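Local coordinates for protein Plm1 (Streptomyces sp. HK803, PDB 4HXY) that probably reduces a beta-keto intermediate with NADPH, as the ketoreductase of the first polyketide synthase module in phoslactomycin biosynthesis, at residues 381-386 with 410-415; 171-176 with 428-433. All coordinates share one frame; numbering follows the deposited sequence.

Contact 1 (381-386 with 410-415); sequences RGLTPL and ADVTWS
Gly382 to Thr384 run antiparallel to Asp411 to Thr413, joined by two nearly straight backbone bonds, Thr413 N to Gly382 O (2.8 Å) and Thr384 N to Asp411 O (3.0 Å). Gly382 suits its place twice over: its positive phi closes helix 372-380 in a Schellman motif, and a CB would run into Thr413 O. Beyond it Leu383 and Val412 form a non-hydrogen-bonded pair and point the same way, Leu383 CD2 meeting Val412 CG2 at 3.8 Å; Phe417 of the following helix packs on both. On the opposite face of the sheet, Thr384 and Asp411 lie side by side. A chi1 of -174°, which turns CG away from the amide, brings Asp411 OD2 to 3.5 Å from Thr384 CB. A water that donates to both Pro385 O and Asp411 OD2 (2.6 Å to OD2) ties the carboxylate to the other segment. A leucine in place of Asp411 would probably leave that water without its carboxylate acceptor and break the bridge to Pro385. The side chains of Leu386 and Asp411 pass each other in opposite directions, and a second water links Thr384 O to Asp411 N. Such a short antiparallel strand extends the Rossmann-type fold of this reductase near its NADPH.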
# COMPACT_ATOMS: atom_id res chain seq x y z
N ARG A 381 20.17 -3.09 -6.65
CA ARG A 381 19.27 -4.14 -6.19
C ARG A 381 18.16 -4.51 -7.19
O ARG A 381 17.07 -4.95 -6.82
CB ARG A 381 18.71 -3.82 -4.81
CG ARG A 381 17.93 -2.56 -4.64
CD ARG A 381 17.89 -2.23 -3.13
NE ARG A 381 16.89 -1.22 -2.79
CZ ARG A 381 15.57 -1.42 -2.79
NH1 ARG A 381 15.05 -2.60 -3.12
NH2 ARG A 381 14.77 -0.42 -2.45
N GLY A 382 18.48 -4.33 -8.46
CA GLY A 382 17.66 -4.83 -9.55
C GLY A 382 16.41 -4.03 -9.86
O GLY A 382 15.48 -4.54 -10.49
N LEU A 383 16.38 -2.78 -9.42
CA LEU A 383 15.27 -1.90 -9.76
C LEU A 383 15.83 -0.79 -10.63
O LEU A 383 16.75 -0.07 -10.23
CB LEU A 383 14.58 -1.36 -8.51
CG LEU A 383 13.94 -2.44 -7.64
CD1 LEU A 383 13.57 -1.84 -6.27
CD2 LEU A 383 12.72 -3.05 -8.29
N THR A 384 15.36 -0.73 -11.87
CA THR A 384 15.78 0.31 -12.79
C THR A 384 14.65 1.33 -12.85
O THR A 384 13.49 0.96 -13.04
CB THR A 384 16.06 -0.27 -14.17
OG1 THR A 384 17.08 -1.28 -14.06
CG2 THR A 384 16.52 0.82 -15.15
N PRO A 385 14.97 2.61 -12.68
CA PRO A 385 13.90 3.61 -12.81
C PRO A 385 13.20 3.55 -14.17
O PRO A 385 13.87 3.42 -15.21
CB PRO A 385 14.62 4.93 -12.59
CG PRO A 385 15.76 4.57 -11.69
CD PRO A 385 16.22 3.22 -12.20
N LEU A 386 11.86 3.64 -14.15
CA LEU A 386 11.07 3.62 -15.39
C LEU A 386 11.31 4.93 -16.10
O LEU A 386 11.29 5.97 -15.46
CB LEU A 386 9.59 3.53 -15.07
CG LEU A 386 9.10 2.22 -14.46
CD1 LEU A 386 7.71 2.41 -13.79
CD2 LEU A 386 9.09 1.13 -15.54
N ALA A 410 6.79 -2.00 -12.70
CA ALA A 410 8.18 -1.74 -12.30
C ALA A 410 9.13 -2.42 -13.28
O ALA A 410 8.76 -3.41 -13.90
CB ALA A 410 8.43 -2.26 -10.86
N ASP A 411 10.34 -1.89 -13.40
CA ASP A 411 11.40 -2.53 -14.19
C ASP A 411 12.32 -3.30 -13.23
O ASP A 411 13.21 -2.70 -12.61
CB ASP A 411 12.18 -1.44 -14.93
CG ASP A 411 13.21 -1.99 -15.89
OD1 ASP A 411 13.47 -3.21 -15.86
OD2 ASP A 411 13.78 -1.17 -16.67
N VAL A 412 12.07 -4.60 -13.09
CA VAL A 412 12.78 -5.44 -12.13
C VAL A 412 13.69 -6.40 -12.88
O VAL A 412 13.27 -7.04 -13.84
CB VAL A 412 11.81 -6.29 -11.28
CG1 VAL A 412 12.60 -7.13 -10.24
CG2 VAL A 412 10.79 -5.39 -10.56
N THR A 413 14.95 -6.46 -12.44
CA THR A 413 15.88 -7.47 -12.92
C THR A 413 16.02 -8.49 -11.78
O THR A 413 16.72 -8.25 -10.79
CB THR A 413 17.25 -6.83 -13.29
OG1 THR A 413 17.05 -5.86 -14.34
CG2 THR A 413 18.25 -7.88 -13.75
N TRP A 414 15.31 -9.60 -11.91
CA TRP A 414 15.11 -10.56 -10.84
C TRP A 414 16.42 -11.19 -10.35
O TRP A 414 16.54 -11.47 -9.17
CB TRP A 414 14.08 -11.63 -11.24
CG TRP A 414 12.74 -11.01 -11.38
CD1 TRP A 414 12.10 -10.70 -12.55
CD2 TRP A 414 11.91 -10.56 -10.33
NE1 TRP A 414 10.90 -10.08 -12.28
CE2 TRP A 414 10.76 -9.98 -10.91
CE3 TRP A 414 12.02 -10.58 -8.94
CZ2 TRP A 414 9.73 -9.46 -10.15
CZ3 TRP A 414 11.00 -10.05 -8.19
CH2 TRP A 414 9.88 -9.49 -8.79
N SER A 415 17.38 -11.39 -11.26
CA SER A 415 18.68 -11.98 -10.89
C SER A 415 19.44 -11.11 -9.88
O SER A 415 20.20 -11.66 -9.08
CB SER A 415 19.55 -12.19 -12.15
OG SER A 415 19.82 -10.95 -12.76
O HOH W 1 11.03 0.71 -11.81
O HOH W 2 13.68 1.41 -17.24

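Contact 2 (171-176 with 428-433); sequences RRLVTT and PLFGSF
Leu173 and Leu429 tie strand 167-175 to the 3-10 turn 428-433 through one backbone bond, Leu173 N to Leu429 O at 2.9 Å and an angle of 166°. The tight part lies around Leu173. Its CG stands anti to the backbone N (chi1 -173°), which sets the side chain alongside Phe430, and CD1 reaches the edge of that ring at CE1, 3.9 Å away. CD1 also touches the ring of Phe433, and Leu173 O lies at that ring's edge, 3.2 Å from Phe433 CE2. A branched aliphatic residue lets one methyl, CD1, touch both rings, and Trp327 packs on it as well. Leu429 lies beside Arg171, its CD1 3.5 Å from Arg171 NH1; that buried guanidinium is satisfied by a salt bridge to Glu10 and by bonds to Gln160 and the carbonyl of Ile326.

The other side is looser and wetter. One water donates to both Leu173 O and Leu429 O and accepts from Ser432 N, while another accepts from Thr175 N and lies 2.8 Å from Ser432 OG, so a small hydroxyl serves well here. Exposed Thr175 offers just CG2 to the edge of Phe433. Arg172, bent at chi2 (-71°), lays a guanidinium face over Pro428 O; its NH1 bonds Arg171 O and its NH2 pairs with Glu158. This is plain packing of a 3-10 segment, following helix 414-421, against strand 167-175, which pairs antiparallel with 6-14 and 160-164; the chain's end thus meets its N-terminal part.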
# COMPACT_ATOMS: atom_id res chain seq x y z
N ARG A 171 0.30 -15.79 0.09
CA ARG A 171 0.44 -14.63 -0.84
C ARG A 171 1.63 -14.81 -1.77
O ARG A 171 2.70 -15.27 -1.35
CB ARG A 171 0.62 -13.36 -0.03
CG ARG A 171 0.46 -12.09 -0.83
CD ARG A 171 0.37 -10.89 0.07
NE ARG A 171 0.38 -9.64 -0.70
CZ ARG A 171 1.46 -8.90 -0.94
NH1 ARG A 171 2.66 -9.26 -0.51
NH2 ARG A 171 1.32 -7.80 -1.67
N ARG A 172 1.41 -14.45 -3.03
CA ARG A 172 2.44 -14.51 -4.06
C ARG A 172 2.40 -13.27 -4.93
O ARG A 172 1.35 -12.60 -5.04
CB ARG A 172 2.19 -15.70 -4.96
CG ARG A 172 2.18 -17.04 -4.25
CD ARG A 172 3.55 -17.43 -3.81
NE ARG A 172 3.56 -18.76 -3.20
CZ ARG A 172 3.67 -19.04 -1.90
NH1 ARG A 172 3.78 -18.07 -1.00
NH2 ARG A 172 3.69 -20.31 -1.49
N LEU A 173 3.54 -12.94 -5.53
CA LEU A 173 3.64 -11.86 -6.51
C LEU A 173 4.02 -12.50 -7.82
O LEU A 173 5.01 -13.24 -7.88
CB LEU A 173 4.69 -10.82 -6.08
CG LEU A 173 4.92 -9.49 -6.81
CD1 LEU A 173 5.80 -9.69 -8.03
CD2 LEU A 173 3.56 -8.78 -7.14
N VAL A 174 3.18 -12.32 -8.84
CA VAL A 174 3.40 -12.93 -10.16
C VAL A 174 3.26 -11.92 -11.29
O VAL A 174 2.67 -10.86 -11.13
CB VAL A 174 2.41 -14.07 -10.40
CG1 VAL A 174 2.70 -15.23 -9.42
CG2 VAL A 174 0.96 -13.58 -10.32
N THR A 175 3.79 -12.27 -12.46
CA THR A 175 3.53 -11.48 -13.65
C THR A 175 2.05 -11.51 -14.05
O THR A 175 1.32 -12.47 -13.76
CB THR A 175 4.37 -11.95 -14.86
OG1 THR A 175 4.01 -13.28 -15.21
CG2 THR A 175 5.87 -11.85 -14.53
N THR A 176 1.59 -10.42 -14.65
CA THR A 176 0.31 -10.38 -15.35
C THR A 176 0.51 -9.83 -16.75
O THR A 176 1.53 -9.20 -17.04
CB THR A 176 -0.75 -9.45 -14.73
OG1 THR A 176 -0.23 -8.11 -14.64
CG2 THR A 176 -1.22 -9.95 -13.41
N PRO A 428 8.94 -16.53 0.36
CA PRO A 428 8.16 -17.36 -0.56
C PRO A 428 7.27 -16.54 -1.51
O PRO A 428 6.71 -17.09 -2.45
CB PRO A 428 7.32 -18.22 0.37
CG PRO A 428 7.23 -17.45 1.62
CD PRO A 428 8.53 -16.71 1.76
N LEU A 429 7.16 -15.23 -1.26
CA LEU A 429 6.37 -14.33 -2.10
C LEU A 429 6.78 -14.38 -3.57
O LEU A 429 5.92 -14.27 -4.45
CB LEU A 429 6.49 -12.90 -1.58
CG LEU A 429 5.65 -11.83 -2.27
CD1 LEU A 429 4.16 -12.00 -1.98
CD2 LEU A 429 6.12 -10.44 -1.87
N PHE A 430 8.08 -14.55 -3.84
CA PHE A 430 8.62 -14.47 -5.18
C PHE A 430 8.98 -15.82 -5.78
O PHE A 430 9.80 -15.90 -6.70
CB PHE A 430 9.86 -13.59 -5.17
CG PHE A 430 9.59 -12.17 -4.80
CD1 PHE A 430 8.84 -11.38 -5.65
CD2 PHE A 430 10.08 -11.62 -3.63
CE1 PHE A 430 8.59 -10.06 -5.35
CE2 PHE A 430 9.82 -10.29 -3.33
CZ PHE A 430 9.08 -9.52 -4.19
N GLY A 431 8.34 -16.89 -5.30
CA GLY A 431 8.60 -18.23 -5.84
C GLY A 431 8.62 -18.36 -7.36
O GLY A 431 9.42 -19.12 -7.92
N SER A 432 7.77 -17.60 -8.05
CA SER A 432 7.64 -17.71 -9.50
C SER A 432 8.83 -17.11 -10.26
O SER A 432 8.96 -17.31 -11.47
CB SER A 432 6.34 -17.06 -9.96
OG SER A 432 6.37 -15.65 -9.81
N PHE A 433 9.70 -16.40 -9.55
CA PHE A 433 10.92 -15.81 -10.12
C PHE A 433 12.20 -16.56 -9.72
O PHE A 433 13.30 -16.17 -10.10
CB PHE A 433 11.00 -14.32 -9.74
CG PHE A 433 9.79 -13.55 -10.18
CD1 PHE A 433 9.64 -13.16 -11.51
CD2 PHE A 433 8.77 -13.29 -9.29
CE1 PHE A 433 8.50 -12.49 -11.93
CE2 PHE A 433 7.63 -12.64 -9.70
CZ PHE A 433 7.49 -12.23 -11.01
O HOH W 3 5.71 -15.72 -6.92
O HOH W 4 5.38 -14.81 -12.34

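Trp414, on segment 410-415 but turned away from 381-386, connects the two contacts: its ring stacks on Phe433 and meets Phe430 of contact 2, with Trp414 NE1 3.4 Å from Phe433 CD1. Both contacts are partly buried; none of the touching residues of contact 1 is exposed, and in contact 2 Thr175 alone is, on the water-bridged outer side away from the buried apolar part. Strand 6-14 pairs with both 167-175 and 408-412. Contact 1 is strand pairing, mainly backbone bonds and bridging waters, with the side chain of Leu386 about 7 Å from the bound NADPH. Contact 2 sets a turn against a strand, with more aromatic packing and arginines paired with glutamates elsewhere.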